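Local structure of zinc transport protein ZntB (Vibrio parahaemolyticus RIMD 2210633, 3CK6) at residues 150-153 and 154-158; 175-178 and 179-183; 225-228 and 229-232. The protein probably mediates uptake of zinc ions coupled to protons, as a homopentameric transporter of the CorA metal ion transporter family in the inner membrane. The protein carries 1 engineered substitution. All blocks are in the same frame, centred on the assembly; numbering follows the deposited sequence.

Contact 1: 150-153 and 154-158; sequences DLYL and DTIEE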
ATOM      1  N   ASP E 150     -16.882  -9.564 -18.318  1.00 31.16           N
ATOM      2  CA  ASP E 150     -15.894 -10.076 -19.272  1.00 31.71           C
ATOM      3  C   ASP E 150     -16.299  -9.785 -20.712  1.00 31.28           C
ATOM      4  O   ASP E 150     -15.477  -9.317 -21.484  1.00 31.10           O
ATOM      5  CB  ASP E 150     -15.674 -11.588 -19.109  1.00 32.36           C
ATOM      6  CG  ASP E 150     -14.573 -11.920 -18.109  1.00 35.27           C
ATOM      7  OD1 ASP E 150     -13.598 -11.142 -18.018  1.00 37.82           O
ATOM      8  OD2 ASP E 150     -14.676 -12.975 -17.420  1.00 37.52           O
ATOM      9  N   LEU E 151     -17.557 -10.063 -21.067  1.00 31.14           N
ATOM     10  CA  LEU E 151     -18.035  -9.860 -22.440  1.00 31.32           C
ATOM     11  C   LEU E 151     -17.913  -8.402 -22.842  1.00 31.12           C
ATOM     12  O   LEU E 151     -17.480  -8.108 -23.957  1.00 30.81           O
ATOM     13  CB  LEU E 151     -19.487 -10.344 -22.645  1.00 31.28           C
ATOM     14  CG  LEU E 151     -19.702 -11.833 -22.961  1.00 33.33           C
ATOM     15  CD1 LEU E 151     -21.126 -12.288 -22.627  1.00 33.00           C
ATOM     16  CD2 LEU E 151     -19.342 -12.196 -24.430  1.00 32.73           C
ATOM     17  N   TYR E 152     -18.281  -7.494 -21.935  1.00 30.62           N
ATOM     18  CA  TYR E 152     -18.120  -6.066 -22.200  1.00 31.01           C
ATOM     19  C   TYR E 152     -16.647  -5.675 -22.355  1.00 30.83           C
ATOM     20  O   TYR E 152     -16.288  -4.937 -23.276  1.00 29.45           O
ATOM     21  CB  TYR E 152     -18.808  -5.214 -21.129  1.00 31.56           C
ATOM     22  CG  TYR E 152     -18.610  -3.725 -21.303  1.00 32.34           C
ATOM     23  CD1 TYR E 152     -19.171  -3.045 -22.385  1.00 31.74           C
ATOM     24  CD2 TYR E 152     -17.868  -2.993 -20.378  1.00 32.84           C
ATOM     25  CE1 TYR E 152     -18.978  -1.674 -22.536  1.00 33.07           C
ATOM     26  CE2 TYR E 152     -17.682  -1.624 -20.521  1.00 33.46           C
ATOM     27  CZ  TYR E 152     -18.234  -0.976 -21.592  1.00 32.79           C
ATOM     28  OH  TYR E 152     -18.038   0.385 -21.722  1.00 36.07           O
ATOM     29  N   LEU E 153     -15.804  -6.170 -21.456  1.00 30.37           N
ATOM     30  CA  LEU E 153     -14.372  -5.892 -21.534  1.00 30.70           C
ATOM     31  C   LEU E 153     -13.768  -6.307 -22.871  1.00 30.42           C
ATOM     32  O   LEU E 153     -12.863  -5.639 -23.358  1.00 30.70           O
ATOM     33  CB  LEU E 153     -13.598  -6.507 -20.365  1.00 30.43           C
ATOM     34  CG  LEU E 153     -13.725  -5.729 -19.051  1.00 31.59           C
ATOM     35  CD1 LEU E 153     -13.055  -6.476 -17.889  1.00 29.71           C
ATOM     36  CD2 LEU E 153     -13.203  -4.275 -19.189  1.00 32.53           C
ATOM     37  N   ASP E 154     -14.294  -7.381 -23.464  1.00 30.49           N
ATOM     38  CA  ASP E 154     -13.913  -7.826 -24.806  1.00 30.87           C
ATOM     39  C   ASP E 154     -14.156  -6.748 -25.856  1.00 30.57           C
ATOM     40  O   ASP E 154     -13.373  -6.627 -26.773  1.00 29.37           O
ATOM     41  CB  ASP E 154     -14.675  -9.089 -25.224  1.00 31.18           C
ATOM     42  CG  ASP E 154     -14.162 -10.350 -24.546  1.00 34.85           C
ATOM     43  OD1 ASP E 154     -13.019 -10.342 -24.028  1.00 36.94           O
ATOM     44  OD2 ASP E 154     -14.916 -11.356 -24.539  1.00 37.16           O
ATOM     45  N   THR E 155     -15.250  -5.991 -25.719  1.00 30.47           N
ATOM     46  CA  THR E 155     -15.575  -4.918 -26.661  1.00 31.43           C
ATOM     47  C   THR E 155     -14.572  -3.785 -26.507  1.00 32.28           C
ATOM     48  O   THR E 155     -14.249  -3.096 -27.468  1.00 32.55           O
ATOM     49  CB  THR E 155     -17.014  -4.364 -26.473  1.00 31.04           C
ATOM     50  OG1 THR E 155     -17.098  -3.589 -25.268  1.00 30.99           O
ATOM     51  CG2 THR E 155     -18.034  -5.480 -26.436  1.00 29.92           C
ATOM     52  N   ILE E 156     -14.092  -3.586 -25.281  1.00 33.19           N
ATOM     53  CA  ILE E 156     -13.078  -2.557 -25.025  1.00 34.12           C
ATOM     54  C   ILE E 156     -11.737  -3.004 -25.609  1.00 34.38           C
ATOM     55  O   ILE E 156     -11.037  -2.225 -26.275  1.00 34.12           O
ATOM     56  CB  ILE E 156     -12.982  -2.185 -23.520  1.00 34.54           C
ATOM     57  CG1 ILE E 156     -14.256  -1.426 -23.102  1.00 34.64           C
ATOM     58  CG2 ILE E 156     -11.720  -1.342 -23.244  1.00 34.80           C
ATOM     59  CD1 ILE E 156     -14.471  -1.293 -21.598  1.00 34.52           C
ATOM     60  N   GLU E 157     -11.407  -4.274 -25.394  1.00 34.27           N
ATOM     61  CA  GLU E 157     -10.218  -4.868 -26.004  1.00 35.24           C
ATOM     62  C   GLU E 157     -10.188  -4.666 -27.533  1.00 35.37           C
ATOM     63  O   GLU E 157      -9.146  -4.306 -28.087  1.00 35.37           O
ATOM     64  CB  GLU E 157     -10.111  -6.350 -25.643  1.00 34.63           C
ATOM     65  CG  GLU E 157      -8.936  -7.048 -26.332  1.00 36.38           C
ATOM     66  CD  GLU E 157      -8.798  -8.488 -25.915  1.00 38.40           C
ATOM     67  OE1 GLU E 157      -7.640  -8.940 -25.790  1.00 37.99           O
ATOM     68  OE2 GLU E 157      -9.839  -9.162 -25.699  1.00 41.18           O
ATOM     69  N   GLU E 158     -11.330  -4.878 -28.193  1.00 36.00           N
ATOM     70  CA  GLU E 158     -11.486  -4.631 -29.647  1.00 37.33           C
ATOM     71  C   GLU E 158     -11.090  -3.216 -30.057  1.00 37.41           C
ATOM     72  O   GLU E 158     -10.407  -3.009 -31.065  1.00 37.55           O
ATOM     73  CB  GLU E 158     -12.942  -4.830 -30.080  1.00 37.78           C
ATOM     74  CG  GLU E 158     -13.446  -6.260 -30.107  1.00 39.94           C
ATOM     75  CD  GLU E 158     -14.370  -6.508 -31.290  1.00 42.77           C
ATOM     76  OE1 GLU E 158     -14.328  -5.705 -32.256  1.00 40.49           O
ATOM     77  OE2 GLU E 158     -15.131  -7.505 -31.253  1.00 44.85           O
TER
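Ile156 lays its side chain over one face of the Tyr152 ring one helical turn earlier, with CG1 above that face and the terminal methyl CD1 reaching Tyr152 CE2 at 3.4 Å. The ring gets there because CG stands opposite the backbone N (chi1 177°), which turns an initially outward side chain along the helix toward residue 156. The same methyl is a looser neighbour of Leu153, whose CD2 lies 4.0 Å from Ile156 CD1. Leu153 and Ile156 are buried, and this flank is close-packed.

The polar focus is the carbonyl of Tyr152. Thr155 OG1 donates to Tyr152 O at 2.5 Å, in the carbonyl plane and on a lone pair; the length is unusually short, and its exact value carries no weight. Ile156 N reaches Tyr152 O at 3.3 Å, also in that plane, so one oxygen takes two bonds; a third, from Thr155 N, is weak. Regular helix bonds flank this site, Asp154 N to Asp150 O (3.0 Å) and a straighter one from Glu157 N to Leu153 O (2.9 Å, 166° at the hydrogen).

The loose side is Leu151, exposed and only marginally touching 154-158; Thr155 is exposed too, although its hydroxyl is held. The like charges of Asp150 OD1 and Asp154 OD1, 6.1 Å apart, are not in contact, and Asp150's salt bridge to Arg221 would probably offset any repulsion.

Tyr152 packs on Ala179 and Ile183 of helix 173-199 and on Ile84, Pro92 and Glu93 between strands 77-83 and 96-103, while Leu153 packs on Ile222 of helix 209-246.

Contact 2: 175-178 and 179-183; sequences AAQK and ALISI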
ATOM      1  N   ALA E 175     -12.755   7.610 -25.127  1.00 37.84           N
ATOM      2  CA  ALA E 175     -13.999   6.880 -24.856  1.00 36.50           C
ATOM      3  C   ALA E 175     -13.725   5.613 -24.051  1.00 35.25           C
ATOM      4  O   ALA E 175     -14.453   5.310 -23.106  1.00 35.45           O
ATOM      5  CB  ALA E 175     -14.715   6.536 -26.144  1.00 36.25           C
ATOM      6  N   ALA E 176     -12.673   4.886 -24.428  1.00 33.72           N
ATOM      7  CA  ALA E 176     -12.322   3.628 -23.765  1.00 32.90           C
ATOM      8  C   ALA E 176     -11.926   3.834 -22.305  1.00 32.17           C
ATOM      9  O   ALA E 176     -12.368   3.100 -21.429  1.00 31.58           O
ATOM     10  CB  ALA E 176     -11.217   2.921 -24.522  1.00 32.86           C
ATOM     11  N   GLN E 177     -11.107   4.844 -22.052  1.00 32.19           N
ATOM     12  CA  GLN E 177     -10.666   5.141 -20.701  1.00 32.84           C
ATOM     13  C   GLN E 177     -11.808   5.581 -19.786  1.00 31.89           C
ATOM     14  O   GLN E 177     -11.835   5.203 -18.616  1.00 31.62           O
ATOM     15  CB  GLN E 177      -9.564   6.194 -20.693  1.00 33.40           C
ATOM     16  CG  GLN E 177      -8.462   5.850 -19.665  1.00 37.68           C
ATOM     17  CD  GLN E 177      -8.104   7.020 -18.764  1.00 43.61           C
ATOM     18  OE1 GLN E 177      -7.930   6.854 -17.543  1.00 45.55           O
ATOM     19  NE2 GLN E 177      -8.001   8.213 -19.355  1.00 44.58           N
ATOM     20  N   LYS E 178     -12.725   6.396 -20.321  1.00 31.89           N
ATOM     21  CA  LYS E 178     -13.930   6.772 -19.589  1.00 31.88           C
ATOM     22  C   LYS E 178     -14.720   5.526 -19.189  1.00 31.00           C
ATOM     23  O   LYS E 178     -15.206   5.421 -18.057  1.00 30.44           O
ATOM     24  CB  LYS E 178     -14.815   7.725 -20.410  1.00 32.26           C
ATOM     25  CG  LYS E 178     -16.221   7.979 -19.802  1.00 36.67           C
ATOM     26  CD  LYS E 178     -16.198   8.652 -18.404  1.00 40.49           C
ATOM     27  CE  LYS E 178     -16.123  10.179 -18.488  1.00 41.99           C
ATOM     28  NZ  LYS E 178     -17.397  10.813 -18.957  1.00 43.20           N
ATOM     29  N   ALA E 179     -14.855   4.595 -20.128  1.00 30.49           N
ATOM     30  CA  ALA E 179     -15.558   3.352 -19.867  1.00 29.91           C
ATOM     31  C   ALA E 179     -14.862   2.553 -18.775  1.00 29.41           C
ATOM     32  O   ALA E 179     -15.514   2.077 -17.850  1.00 29.22           O
ATOM     33  CB  ALA E 179     -15.690   2.547 -21.149  1.00 30.64           C
ATOM     34  N   LEU E 180     -13.535   2.449 -18.868  1.00 29.18           N
ATOM     35  CA  LEU E 180     -12.726   1.688 -17.916  1.00 28.55           C
ATOM     36  C   LEU E 180     -12.756   2.280 -16.514  1.00 28.14           C
ATOM     37  O   LEU E 180     -12.983   1.536 -15.578  1.00 27.39           O
ATOM     38  CB  LEU E 180     -11.278   1.522 -18.399  1.00 28.57           C
ATOM     39  CG  LEU E 180     -11.032   0.618 -19.614  1.00 29.07           C
ATOM     40  CD1 LEU E 180      -9.695   0.964 -20.284  1.00 28.53           C
ATOM     41  CD2 LEU E 180     -11.067  -0.856 -19.173  1.00 27.09           C
ATOM     42  N   ILE E 181     -12.559   3.594 -16.351  1.00 27.89           N
ATOM     43  CA  ILE E 181     -12.628   4.159 -14.982  1.00 28.79           C
ATOM     44  C   ILE E 181     -14.020   4.067 -14.352  1.00 29.33           C
ATOM     45  O   ILE E 181     -14.129   3.836 -13.133  1.00 29.85           O
ATOM     46  CB  ILE E 181     -12.003   5.562 -14.802  1.00 29.04           C
ATOM     47  CG1 ILE E 181     -12.831   6.635 -15.528  1.00 28.16           C
ATOM     48  CG2 ILE E 181     -10.505   5.533 -15.232  1.00 29.58           C
ATOM     49  CD1 ILE E 181     -12.537   8.111 -15.105  1.00 29.48           C
ATOM     50  N   SER E 182     -15.061   4.194 -15.180  1.00 29.55           N
ATOM     51  CA  SER E 182     -16.447   3.995 -14.740  1.00 30.59           C
ATOM     52  C   SER E 182     -16.669   2.573 -14.200  1.00 30.67           C
ATOM     53  O   SER E 182     -17.299   2.420 -13.151  1.00 31.65           O
ATOM     54  CB  SER E 182     -17.449   4.315 -15.854  1.00 30.31           C
ATOM     55  OG  SER E 182     -17.309   5.649 -16.322  1.00 32.92           O
ATOM     56  N   ILE E 183     -16.158   1.558 -14.911  1.00 31.16           N
ATOM     57  CA  ILE E 183     -16.216   0.136 -14.477  1.00 31.41           C
ATOM     58  C   ILE E 183     -15.400  -0.082 -13.222  1.00 31.04           C
ATOM     59  O   ILE E 183     -15.847  -0.781 -12.271  1.00 31.14           O
ATOM     60  CB  ILE E 183     -15.632  -0.874 -15.564  1.00 30.86           C
ATOM     61  CG1 ILE E 183     -16.367  -0.799 -16.911  1.00 34.95           C
ATOM     62  CG2 ILE E 183     -15.663  -2.308 -15.079  1.00 33.46           C
ATOM     63  CD1 ILE E 183     -17.861  -0.608 -16.855  1.00 34.24           C
TER
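Ser182 gives both its hydroxyl and its amide to the carbonyl of Lys178. OG lies 2.7 Å from Lys178 O and Ser182 N 3.1 Å from Lys178 O, and the two donors arrive from opposite faces of the carbonyl plane. With OG beside the backbone N (chi1 -58°), the hydroxyl is directed back along the helix to the same acceptor.

The preceding amides follow the regular i to i-4 pattern. Ala179 N bonds to Ala175 O (3.1 Å), Leu180 N to Ala176 O (2.9 Å), and Ile181 N to Gln177 O (2.9 Å), the last almost straight at 174°. Side chains add van der Waals contacts between an oxygen and a carbon: the amide oxygen Gln177 OE1 lies 3.7 Å from the methyl Ile181 CG2, and the folded chain of Lys178 brings its methylene CD to 3.8 Å from Ser182 OG. At its far end, Lys178 NZ forms a long, weak ion pair with Glu232 of the second subunit.

Ser182 also packs on Phe228 of that subunit, and Ile181 on its Gly231. The buried hydroxyl thus spends its proton inside its own helix, which is consistent with the serine packing against an aromatic side chain across the pentamer interface without needing an acceptor there.

Contact 3: 225-228 and 229-232; sequences TIEF and YLGE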
ATOM      1  N   THR E 225      -7.157  -7.095 -15.514  1.00 25.52           N
ATOM      2  CA  THR E 225      -7.342  -6.827 -16.936  1.00 25.33           C
ATOM      3  C   THR E 225      -7.665  -5.352 -17.184  1.00 25.52           C
ATOM      4  O   THR E 225      -7.105  -4.727 -18.101  1.00 24.85           O
ATOM      5  CB  THR E 225      -8.431  -7.738 -17.535  1.00 25.41           C
ATOM      6  OG1 THR E 225      -7.892  -9.048 -17.671  1.00 24.79           O
ATOM      7  CG2 THR E 225      -8.797  -7.255 -18.939  1.00 24.03           C
ATOM      8  N   ILE E 226      -8.567  -4.812 -16.370  1.00 25.80           N
ATOM      9  CA  ILE E 226      -8.885  -3.377 -16.391  1.00 27.14           C
ATOM     10  C   ILE E 226      -7.625  -2.517 -16.235  1.00 27.23           C
ATOM     11  O   ILE E 226      -7.427  -1.578 -17.000  1.00 27.53           O
ATOM     12  CB  ILE E 226      -9.957  -3.016 -15.326  1.00 27.11           C
ATOM     13  CG1 ILE E 226     -11.313  -3.588 -15.748  1.00 26.96           C
ATOM     14  CG2 ILE E 226     -10.076  -1.462 -15.144  1.00 27.19           C
ATOM     15  CD1 ILE E 226     -12.392  -3.333 -14.775  1.00 30.74           C
ATOM     16  N   GLU E 227      -6.781  -2.841 -15.251  1.00 27.82           N
ATOM     17  CA  GLU E 227      -5.536  -2.089 -15.032  1.00 28.43           C
ATOM     18  C   GLU E 227      -4.610  -2.187 -16.210  1.00 27.76           C
ATOM     19  O   GLU E 227      -3.945  -1.212 -16.571  1.00 28.40           O
ATOM     20  CB  GLU E 227      -4.803  -2.519 -13.755  1.00 29.19           C
ATOM     21  CG  GLU E 227      -5.552  -2.204 -12.497  1.00 33.14           C
ATOM     22  CD  GLU E 227      -5.755  -0.708 -12.293  1.00 36.47           C
ATOM     23  OE1 GLU E 227      -6.893  -0.318 -11.979  1.00 39.32           O
ATOM     24  OE2 GLU E 227      -4.783   0.064 -12.460  1.00 37.26           O
ATOM     25  N   PHE E 228      -4.587  -3.354 -16.840  1.00 27.38           N
ATOM     26  CA  PHE E 228      -3.789  -3.543 -18.027  1.00 25.98           C
ATOM     27  C   PHE E 228      -4.316  -2.681 -19.175  1.00 25.80           C
ATOM     28  O   PHE E 228      -3.534  -2.004 -19.856  1.00 23.91           O
ATOM     29  CB  PHE E 228      -3.745  -5.011 -18.450  1.00 26.73           C
ATOM     30  CG  PHE E 228      -3.123  -5.223 -19.790  1.00 26.95           C
ATOM     31  CD1 PHE E 228      -1.780  -4.895 -20.013  1.00 23.75           C
ATOM     32  CD2 PHE E 228      -3.874  -5.749 -20.834  1.00 28.39           C
ATOM     33  CE1 PHE E 228      -1.189  -5.090 -21.269  1.00 26.40           C
ATOM     34  CE2 PHE E 228      -3.311  -5.946 -22.082  1.00 27.28           C
ATOM     35  CZ  PHE E 228      -1.959  -5.605 -22.313  1.00 27.85           C
ATOM     36  N   TYR E 229      -5.633  -2.706 -19.394  1.00 25.23           N
ATOM     37  CA  TYR E 229      -6.214  -1.882 -20.488  1.00 25.72           C
ATOM     38  C   TYR E 229      -5.983  -0.395 -20.245  1.00 25.20           C
ATOM     39  O   TYR E 229      -5.723   0.350 -21.184  1.00 24.60           O
ATOM     40  CB  TYR E 229      -7.704  -2.155 -20.678  1.00 25.55           C
ATOM     41  CG  TYR E 229      -8.029  -3.532 -21.235  1.00 24.99           C
ATOM     42  CD1 TYR E 229      -7.071  -4.290 -21.925  1.00 24.67           C
ATOM     43  CD2 TYR E 229      -9.300  -4.059 -21.091  1.00 26.90           C
ATOM     44  CE1 TYR E 229      -7.382  -5.548 -22.447  1.00 26.82           C
ATOM     45  CE2 TYR E 229      -9.624  -5.317 -21.599  1.00 28.08           C
ATOM     46  CZ  TYR E 229      -8.670  -6.056 -22.267  1.00 27.97           C
ATOM     47  OH  TYR E 229      -9.019  -7.298 -22.752  1.00 28.80           O
ATOM     48  N   LEU E 230      -6.089   0.030 -18.990  1.00 25.40           N
ATOM     49  CA  LEU E 230      -5.805   1.426 -18.629  1.00 26.16           C
ATOM     50  C   LEU E 230      -4.344   1.753 -18.925  1.00 26.56           C
ATOM     51  O   LEU E 230      -4.035   2.860 -19.343  1.00 26.24           O
ATOM     52  CB  LEU E 230      -6.128   1.695 -17.177  1.00 25.79           C
ATOM     53  CG  LEU E 230      -7.580   1.927 -16.776  1.00 27.56           C
ATOM     54  CD1 LEU E 230      -7.647   1.837 -15.266  1.00 28.26           C
ATOM     55  CD2 LEU E 230      -8.014   3.299 -17.268  1.00 28.04           C
ATOM     56  N   GLY E 231      -3.453   0.773 -18.736  1.00 26.17           N
ATOM     57  CA  GLY E 231      -2.037   0.926 -19.079  1.00 26.13           C
ATOM     58  C   GLY E 231      -1.802   1.039 -20.576  1.00 26.53           C
ATOM     59  O   GLY E 231      -0.967   1.820 -21.017  1.00 26.34           O
ATOM     60  N   GLU E 232      -2.549   0.263 -21.357  1.00 26.55           N
ATOM     61  CA  GLU E 232      -2.532   0.387 -22.817  1.00 26.78           C
ATOM     62  C   GLU E 232      -3.084   1.728 -23.337  1.00 26.81           C
ATOM     63  O   GLU E 232      -2.627   2.212 -24.365  1.00 26.05           O
ATOM     64  CB  GLU E 232      -3.332  -0.733 -23.448  1.00 26.84           C
ATOM     65  CG  GLU E 232      -2.647  -2.076 -23.378  1.00 29.53           C
ATOM     66  CD  GLU E 232      -3.299  -3.067 -24.303  1.00 34.00           C
ATOM     67  OE1 GLU E 232      -2.732  -3.318 -25.380  1.00 33.80           O
ATOM     68  OE2 GLU E 232      -4.393  -3.579 -23.956  1.00 36.83           O
TER
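Thr225 CG2 lies over one face of the Tyr229 ring, and Glu232 CG over one face of the Phe228 ring, each partner four residues away. The threonine methyl makes a CH-pi contact 3.8 Å from the Tyr229 ring centroid and 27° off its normal, displaced toward the rim. Thr225 puts this methyl opposite its backbone N, alongside the tyrosine and pointing the same way.

Glu232 CG makes the second CH-pi contact, 4.1 Å from the Phe228 ring centroid. The glutamate's extended chain then carries the carboxylate out over the CZ-CE2 side of the ring, its plane stacked 19° from that of the ring, with Glu232 OE2 3.2 Å from Phe228 CE2. The rings themselves meet rim to rim, Phe228 CD2 to Tyr229 CD1 at 3.7 Å, their planes inclined by 46°.

All of this lies on the long helix 209-246, whose counterpart in CorA-family transporters runs on into the membrane and, in the pentamer, belongs to the cytoplasmic funnel. Its backbone is regular here: Tyr229 N bonds to Thr225 O (2.8 Å) and Glu232 N to Phe228 O (2.9 Å).

Tyr229 turns toward its own subunit, packing on Leu160 of helix 134-161. Phe228 instead packs on Arg185 of the third subunit, and the same arginine hydrogen-bonds Thr225 OG1. On another flank, Ile226 CG2 lies beside Leu230 CD1 (4.1 Å), and Glu227 forms a salt bridge with Lys184 of helix 173-199.

Read from the N terminus, contact 1 lies on helix 134-161, contact 2 on the next helix, 173-199, and contact 3 on helix 209-246. Each is confined to one continuous helical run, so none closes a loop; they come in series and neither nest nor cross. Contact 1 meets contact 2 where Leu153 CD2 lies 4.0 Å from Leu180 CD2, and where Tyr152 packs on Ala179. Helices 173-199 and 209-246 pack together through Ile183 on Ile226 and Gln177 on Leu230. Glu157 CB, from contact 1, meets Tyr229 OH of contact 3 at 3.2 Å. The three helices thus pack side by side. Contacts 2 and 3 also face other subunits, whereas contact 1 touches none.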